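Local coordinates for protein aspartate aminotransferase, mitochondrial (Trypanosoma brucei brucei, PDB 4W5K) that probably transfers amino groups between aspartate and 2-oxoglutarate in the mitochondrion, as a homodimer that uses pyridoxal 5'-phosphate as cofactor, at residues A[144-149]-A[154-159]; A[255-260]-A[272-277]; A[338-343]-A[348-353]. The protein carries 1 engineered substitution. All blocks are in the same frame, centred on the assembly; numbering follows the deposited sequence.

Interaction 1 of 3, residues A[144-149]-A[154-159]. Unlike the reference sequence in segment 154-159: Leu155 (reference Phe).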
# COMPACT_ATOMS: atom_id res chain seq x y z
N PRO A 144 -21.60 -18.34 0.79
CA PRO A 144 -22.72 -17.39 0.74
C PRO A 144 -23.81 -17.51 1.81
O PRO A 144 -24.04 -18.61 2.35
CB PRO A 144 -23.33 -17.67 -0.64
CG PRO A 144 -23.06 -19.13 -0.84
CD PRO A 144 -21.65 -19.31 -0.31
N TYR A 145 -24.47 -16.39 2.09
CA TYR A 145 -25.80 -16.38 2.72
C TYR A 145 -26.80 -15.71 1.78
O TYR A 145 -26.44 -14.83 1.00
CB TYR A 145 -25.80 -15.68 4.09
CG TYR A 145 -25.29 -14.24 4.15
CD1 TYR A 145 -26.06 -13.17 3.71
CD2 TYR A 145 -24.05 -13.95 4.72
CE1 TYR A 145 -25.59 -11.85 3.79
CE2 TYR A 145 -23.58 -12.64 4.82
CZ TYR A 145 -24.35 -11.60 4.35
OH TYR A 145 -23.89 -10.30 4.44
N SER A 146 -28.05 -16.15 1.87
CA SER A 146 -29.11 -15.56 1.08
C SER A 146 -29.19 -14.06 1.33
O SER A 146 -29.10 -13.60 2.48
CB SER A 146 -30.45 -16.22 1.41
OG SER A 146 -30.42 -17.61 1.13
N TYR A 147 -29.33 -13.29 0.27
CA TYR A 147 -29.32 -11.83 0.39
C TYR A 147 -30.09 -11.19 -0.73
O TYR A 147 -31.10 -10.52 -0.50
CB TYR A 147 -27.87 -11.29 0.42
CG TYR A 147 -27.82 -9.80 0.67
CD1 TYR A 147 -27.95 -9.29 1.96
CD2 TYR A 147 -27.65 -8.90 -0.38
CE1 TYR A 147 -27.92 -7.93 2.20
CE2 TYR A 147 -27.62 -7.51 -0.15
CZ TYR A 147 -27.76 -7.04 1.15
OH TYR A 147 -27.71 -5.70 1.42
N TYR A 148 -29.63 -11.40 -1.96
CA TYR A 148 -30.28 -10.75 -3.12
C TYR A 148 -31.40 -11.60 -3.72
O TYR A 148 -31.26 -12.81 -3.92
CB TYR A 148 -29.24 -10.43 -4.19
CG TYR A 148 -29.79 -9.78 -5.44
CD1 TYR A 148 -30.16 -8.44 -5.45
CD2 TYR A 148 -29.92 -10.50 -6.63
CE1 TYR A 148 -30.65 -7.84 -6.60
CE2 TYR A 148 -30.38 -9.91 -7.77
CZ TYR A 148 -30.76 -8.57 -7.75
OH TYR A 148 -31.26 -7.97 -8.89
N ASP A 149 -32.53 -10.94 -3.98
CA ASP A 149 -33.71 -11.58 -4.59
C ASP A 149 -33.81 -11.13 -6.04
O ASP A 149 -34.18 -9.98 -6.30
CB ASP A 149 -34.96 -11.20 -3.79
CG ASP A 149 -36.23 -11.90 -4.28
OD1 ASP A 149 -36.28 -12.37 -5.43
OD2 ASP A 149 -37.19 -11.98 -3.47
N GLY A 154 -34.27 -6.94 -5.07
CA GLY A 154 -34.30 -6.38 -3.72
C GLY A 154 -33.81 -7.39 -2.71
O GLY A 154 -33.12 -8.34 -3.09
N LEU A 155 -34.17 -7.19 -1.44
CA LEU A 155 -33.64 -7.99 -0.34
C LEU A 155 -34.43 -9.26 -0.05
O LEU A 155 -35.66 -9.27 -0.14
CB LEU A 155 -33.58 -7.14 0.94
CG LEU A 155 -32.94 -7.73 2.19
CD1 LEU A 155 -31.43 -7.91 1.96
CD2 LEU A 155 -33.22 -6.83 3.39
N ASN A 156 -33.71 -10.33 0.29
CA ASN A 156 -34.37 -11.53 0.82
C ASN A 156 -34.01 -11.64 2.30
O ASN A 156 -33.12 -12.41 2.69
CB ASN A 156 -33.94 -12.79 0.02
CG ASN A 156 -34.46 -14.09 0.64
OD1 ASN A 156 -35.34 -14.08 1.51
ND2 ASN A 156 -33.92 -15.22 0.18
N LEU A 157 -34.71 -10.86 3.13
CA LEU A 157 -34.41 -10.82 4.56
C LEU A 157 -34.67 -12.16 5.27
O LEU A 157 -33.83 -12.58 6.05
CB LEU A 157 -35.21 -9.72 5.27
CG LEU A 157 -34.87 -9.57 6.76
CD1 LEU A 157 -33.41 -9.18 6.97
CD2 LEU A 157 -35.78 -8.57 7.46
N ALA A 158 -35.81 -12.79 5.02
CA ALA A 158 -36.11 -14.08 5.68
C ALA A 158 -34.98 -15.07 5.40
O ALA A 158 -34.53 -15.81 6.30
CB ALA A 158 -37.44 -14.62 5.21
N GLY A 159 -34.49 -15.07 4.16
CA GLY A 159 -33.42 -15.96 3.75
C GLY A 159 -32.12 -15.64 4.46
O GLY A 159 -31.42 -16.53 4.94
O HOH W 1 -32.02 -14.85 -2.21
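Asp149 and Gly154 form the hydrogen-bonded pair of a short antiparallel hairpin: Asp149 N gives a bond of 2.8 Å to Gly154 O, and Gly154 N returns a longer one of 3.3 Å to Asp149 O. The pairing continues where Asn156 N donates to Tyr147 O at 2.7 Å, with 161° at the hydrogen. Beside this ladder Leu155 lays CD1 over one face of the Tyr147 ring, nearer the rim than the middle, in a CH-pi contact 3.8 Å from the centroid. With CG anti to the backbone N (chi1 -175°), the Tyr147 ring comes back toward Leu155 although its CB starts out away from 154-159. The phenol is held farther out, its OH bonded to Val185 O.

At the other end Asn156 is the N-cap of helix 157-166, OD1 accepting from Gly159 N at 3.0 Å from above the amide carbonyl plane, while a water links its ND2 to Tyr148 O. Ser146 CB packs against the backbone of Gly159, 3.5 Å from Gly159 C. Asp149 OD1 turns to Ala151 N inside the connecting loop. The chemistry thus divides the labour: backbone amides set the register, and one amide side chain both caps the first turn of the helix and, through water, links it to the strand.

Interaction 2 of 3, residues A[255-260]-A[272-277]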
# COMPACT_ATOMS: atom_id res chain seq x y z
N GLY A 255 -7.59 4.35 3.91
CA GLY A 255 -8.65 3.72 4.70
C GLY A 255 -8.20 3.46 6.13
O GLY A 255 -7.06 3.83 6.50
N ALA A 256 -9.07 2.86 6.92
CA ALA A 256 -8.71 2.44 8.28
C ALA A 256 -9.40 1.12 8.62
O ALA A 256 -10.43 0.76 8.05
CB ALA A 256 -9.08 3.53 9.32
N LEU A 257 -8.80 0.41 9.56
CA LEU A 257 -9.29 -0.85 10.10
C LEU A 257 -9.52 -0.69 11.59
O LEU A 257 -8.69 -0.10 12.28
CB LEU A 257 -8.27 -1.95 9.81
CG LEU A 257 -8.49 -3.29 10.51
CD1 LEU A 257 -9.79 -3.94 10.02
CD2 LEU A 257 -7.33 -4.19 10.18
N HIS A 258 -10.63 -1.24 12.11
CA HIS A 258 -10.96 -1.13 13.53
C HIS A 258 -11.38 -2.50 14.03
O HIS A 258 -12.18 -3.15 13.36
CB HIS A 258 -12.12 -0.14 13.76
CG HIS A 258 -11.91 1.19 13.10
ND1 HIS A 258 -11.05 2.14 13.58
CD2 HIS A 258 -12.49 1.72 11.99
CE1 HIS A 258 -11.09 3.21 12.80
NE2 HIS A 258 -11.96 2.97 11.82
N ILE A 259 -10.83 -2.94 15.16
CA ILE A 259 -11.31 -4.15 15.83
C ILE A 259 -11.64 -3.86 17.28
O ILE A 259 -10.78 -3.49 18.07
CB ILE A 259 -10.27 -5.32 15.80
CG1 ILE A 259 -9.75 -5.58 14.37
CG2 ILE A 259 -10.89 -6.58 16.46
CD1 ILE A 259 -8.41 -4.86 14.09
N SER A 260 -12.89 -4.05 17.66
CA SER A 260 -13.24 -3.89 19.07
C SER A 260 -12.88 -5.13 19.87
O SER A 260 -12.86 -6.23 19.35
CB SER A 260 -14.73 -3.58 19.24
OG SER A 260 -15.53 -4.69 18.87
N SER A 272 -0.35 -4.34 18.25
CA SER A 272 0.99 -4.87 18.03
C SER A 272 0.99 -5.94 16.95
O SER A 272 1.93 -6.06 16.16
CB SER A 272 1.56 -5.46 19.32
OG SER A 272 1.69 -4.44 20.29
N GLN A 273 -0.06 -6.75 16.94
CA GLN A 273 -0.16 -7.81 15.94
C GLN A 273 -0.45 -7.23 14.56
O GLN A 273 -0.02 -7.79 13.55
CB GLN A 273 -1.22 -8.85 16.33
CG GLN A 273 -0.80 -9.74 17.50
CD GLN A 273 0.41 -10.62 17.18
OE1 GLN A 273 0.46 -11.32 16.16
NE2 GLN A 273 1.40 -10.58 18.08
N LEU A 274 -1.18 -6.11 14.51
CA LEU A 274 -1.41 -5.39 13.25
C LEU A 274 -0.07 -4.93 12.69
O LEU A 274 0.20 -5.10 11.50
CB LEU A 274 -2.34 -4.17 13.43
CG LEU A 274 -3.81 -4.47 13.66
CD1 LEU A 274 -4.58 -3.23 14.11
CD2 LEU A 274 -4.41 -5.03 12.38
N ALA A 275 0.77 -4.37 13.55
CA ALA A 275 2.09 -3.94 13.10
C ALA A 275 2.89 -5.11 12.48
O ALA A 275 3.56 -4.92 11.48
CB ALA A 275 2.87 -3.31 14.25
N LEU A 276 2.81 -6.31 13.08
CA LEU A 276 3.54 -7.46 12.54
C LEU A 276 3.00 -7.92 11.19
O LEU A 276 3.70 -8.63 10.46
CB LEU A 276 3.53 -8.63 13.53
CG LEU A 276 4.14 -8.26 14.87
CD1 LEU A 276 3.89 -9.40 15.86
CD2 LEU A 276 5.63 -7.99 14.74
N LEU A 277 1.77 -7.54 10.86
CA LEU A 277 1.20 -7.88 9.56
C LEU A 277 1.55 -6.82 8.51
O LEU A 277 1.83 -7.14 7.36
CB LEU A 277 -0.32 -8.00 9.63
CG LEU A 277 -0.85 -9.24 10.39
CD1 LEU A 277 -2.35 -9.13 10.64
CD2 LEU A 277 -0.52 -10.50 9.58
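Leu274 reaches from helix 264-282 to two residues of strand 255-260, Leu257 and Ile259, and the three make a helix-on-sheet contact in the large domain of a class I, fold-type I aminotransferase. The strand belongs to the mixed central sheet, where it runs antiparallel to both its neighbours, 92-97 and 238-242. Residues 257 and 259 are two apart, which sends both side chains from the same face of the sheet toward the helix. Leu274, with more surface buried here than either partner, divides its two methyls between them. Its CD2 meets CD2 of Leu257, the two side chains passing at a slant, whereas its CD1 is met end-on by the CD1 of Ile259. That isoleucine carries CG1 beside its backbone N (chi1 -51°), and a chi2 of 96°, off the staggered values, directs CD1 at Leu274.

The backbones stay well apart, with CA of Leu257 and CA of Leu274 separated by 9.6 Å, and the small interface is wholly apolar. Ile106 and Leu110 of helix 99-110 also pack on Leu274, as does Cys95 of the adjoining strand. On the sheet's other face His258 bonds to Ser94 and Gln241. The side chain of Leu257 lies about 8 Å from Gly100, which binds the cofactor. The methyl pairs are not equally close: Leu257 CD2 to Leu274 CD2 is 3.8 Å, and Ile259 CD1 to Leu274 CD1 is 4.2 Å.

Interaction 3 of 3, residues A[338-343]-A[348-353]. With EDO (1,2-ethanediol), chain E.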
# COMPACT_ATOMS: atom_id res chain seq x y z
N SER A 338 -39.14 0.18 -9.97
CA SER A 338 -39.03 0.80 -8.65
C SER A 338 -37.78 0.39 -7.88
O SER A 338 -37.35 1.12 -6.99
CB SER A 338 -40.28 0.48 -7.80
OG SER A 338 -40.39 -0.91 -7.51
N HIS A 339 -37.21 -0.77 -8.20
CA HIS A 339 -35.96 -1.18 -7.54
C HIS A 339 -34.84 -0.18 -7.77
O HIS A 339 -33.95 -0.02 -6.91
CB HIS A 339 -35.50 -2.57 -8.02
CG HIS A 339 -35.41 -2.72 -9.50
ND1 HIS A 339 -36.52 -2.77 -10.32
CD2 HIS A 339 -34.34 -2.86 -10.31
CE1 HIS A 339 -36.13 -2.92 -11.57
NE2 HIS A 339 -34.81 -2.98 -11.60
N ILE A 340 -34.87 0.50 -8.92
CA ILE A 340 -33.80 1.48 -9.23
C ILE A 340 -33.79 2.64 -8.22
O ILE A 340 -32.72 3.19 -7.90
CB ILE A 340 -33.95 2.03 -10.68
CG1 ILE A 340 -33.87 0.90 -11.70
CG2 ILE A 340 -32.87 3.10 -10.98
CD1 ILE A 340 -32.52 0.19 -11.77
N GLU A 341 -34.98 3.02 -7.71
CA GLU A 341 -35.10 4.07 -6.69
C GLU A 341 -34.94 3.54 -5.27
O GLU A 341 -34.53 4.28 -4.38
CB GLU A 341 -36.46 4.79 -6.82
CG GLU A 341 -36.47 5.87 -7.86
CD GLU A 341 -37.76 6.69 -7.83
OE1 GLU A 341 -38.66 6.40 -8.65
OE2 GLU A 341 -37.87 7.61 -6.99
N ARG A 342 -35.24 2.26 -5.05
CA ARG A 342 -35.15 1.65 -3.73
C ARG A 342 -33.70 1.37 -3.39
O ARG A 342 -33.26 1.50 -2.24
CB ARG A 342 -35.95 0.35 -3.66
CG ARG A 342 -36.11 -0.17 -2.25
CD ARG A 342 -37.03 -1.39 -2.18
NE ARG A 342 -38.24 -1.18 -2.99
CZ ARG A 342 -38.49 -1.76 -4.16
NH1 ARG A 342 -37.62 -2.64 -4.69
NH2 ARG A 342 -39.62 -1.49 -4.80
N GLN A 343 -32.95 0.99 -4.43
CA GLN A 343 -31.50 0.77 -4.28
C GLN A 343 -30.74 2.05 -3.93
O GLN A 343 -31.17 3.16 -4.27
CB GLN A 343 -30.96 0.16 -5.58
CG GLN A 343 -31.32 -1.29 -5.83
CD GLN A 343 -31.11 -1.66 -7.29
OE1 GLN A 343 -30.54 -0.87 -8.05
NE2 GLN A 343 -31.55 -2.85 -7.69
N ALA A 348 -26.16 -0.33 -9.41
CA ALA A 348 -27.54 -0.79 -9.44
C ALA A 348 -27.65 -2.14 -10.14
O ALA A 348 -27.16 -2.29 -11.25
CB ALA A 348 -28.44 0.25 -10.14
N TYR A 349 -28.29 -3.12 -9.51
CA TYR A 349 -28.64 -4.31 -10.26
C TYR A 349 -29.95 -3.98 -10.99
O TYR A 349 -31.00 -3.86 -10.36
CB TYR A 349 -28.77 -5.56 -9.36
CG TYR A 349 -27.61 -6.55 -9.52
CD1 TYR A 349 -27.84 -7.93 -9.51
CD2 TYR A 349 -26.29 -6.11 -9.68
CE1 TYR A 349 -26.78 -8.85 -9.64
CE2 TYR A 349 -25.24 -7.02 -9.84
CZ TYR A 349 -25.50 -8.38 -9.82
OH TYR A 349 -24.44 -9.27 -9.95
N THR A 350 -29.86 -3.86 -12.31
CA THR A 350 -30.98 -3.40 -13.12
C THR A 350 -32.04 -4.47 -13.36
O THR A 350 -33.19 -4.15 -13.60
CB THR A 350 -30.51 -2.89 -14.50
OG1 THR A 350 -29.93 -3.98 -15.24
CG2 THR A 350 -29.48 -1.75 -14.36
N GLY A 351 -31.62 -5.73 -13.35
CA GLY A 351 -32.48 -6.84 -13.74
C GLY A 351 -32.48 -7.08 -15.23
O GLY A 351 -33.23 -7.91 -15.73
N LEU A 352 -31.64 -6.35 -15.97
CA LEU A 352 -31.50 -6.63 -17.39
C LEU A 352 -30.88 -8.01 -17.54
O LEU A 352 -29.98 -8.39 -16.78
CB LEU A 352 -30.67 -5.55 -18.09
CG LEU A 352 -31.30 -4.15 -18.13
CD1 LEU A 352 -30.29 -3.09 -18.52
CD2 LEU A 352 -32.46 -4.12 -19.10
N THR A 353 -31.37 -8.79 -18.50
CA THR A 353 -30.82 -10.12 -18.74
C THR A 353 -29.52 -10.02 -19.54
O THR A 353 -29.22 -8.97 -20.12
CB THR A 353 -31.80 -11.01 -19.51
OG1 THR A 353 -31.92 -10.53 -20.85
CG2 THR A 353 -33.19 -10.98 -18.87
C1 EDO E . -36.40 -5.30 -15.26
O1 EDO E . -35.70 -5.36 -14.01
C2 EDO E . -37.71 -4.56 -15.02
O2 EDO E . -38.41 -5.19 -13.94
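His339 of helix 338-342 and Gln343, the first residue past it, donate to successive carbonyls of the chain leaving strand 347-349. His339 NE2 bonds to Thr350 O at 2.8 Å, and Gln343 NE2 to Tyr349 O at 2.9 Å, with a further weak hydrogen bond to Lys153 O. The Tyr349 bond is nearly straight (171°) and lies in the amide plane of Gln343; the Thr350 bond comes from above that residue's carbonyl plane, 54° out of it. His339 has CG between its backbone N and carbonyl carbon (chi1 53°), which turns the ring across to the loop.

Thr350 O has a second partner in O1 of a 1,2-ethanediol, probably from the crystallisation liquor, which also bonds to Lys153 NZ and Asp336 O. The amide oxygen of Gln343 accepts from Arg321 NH1 while OE1 lies 3.2 Å from Ala348 CB. Thr350 OG1 takes the N-H of Leu352 at 3.0 Å in an ST turn and has a further partner in Gly372 O. Ile340 CD1 adds an apolar contact, 4.1 Å from Thr350 CA.

The helical turn thus packs beside strand 347-349, which pairs with 373-375; helix 300-331 contributes Val325 against Ile340 and Arg321 against Ala348, and helix 354-364 follows directly on the loop.

From the N terminus the three contacts come in series, each closing its own loop before the next opens, without nesting or crossing. Interaction 1 closes a tight hairpin of four connecting residues and leads into helix 157-166 at one border of the central sheet. Interaction 2 closes an eleven-residue, mostly helical connection from strand 255-260, next to the opposite border strand of that sheet. The short loop of interaction 3 joins helix 338-342 to strand 347-349. Interactions 2 and 3 lie on opposite sides of the chain's centre, 36 Å between centres. Interactions 1 and 3 touch: the rings of Tyr148 and Tyr349 meet edge-to-face, linking the hairpin to the two-stranded sheet.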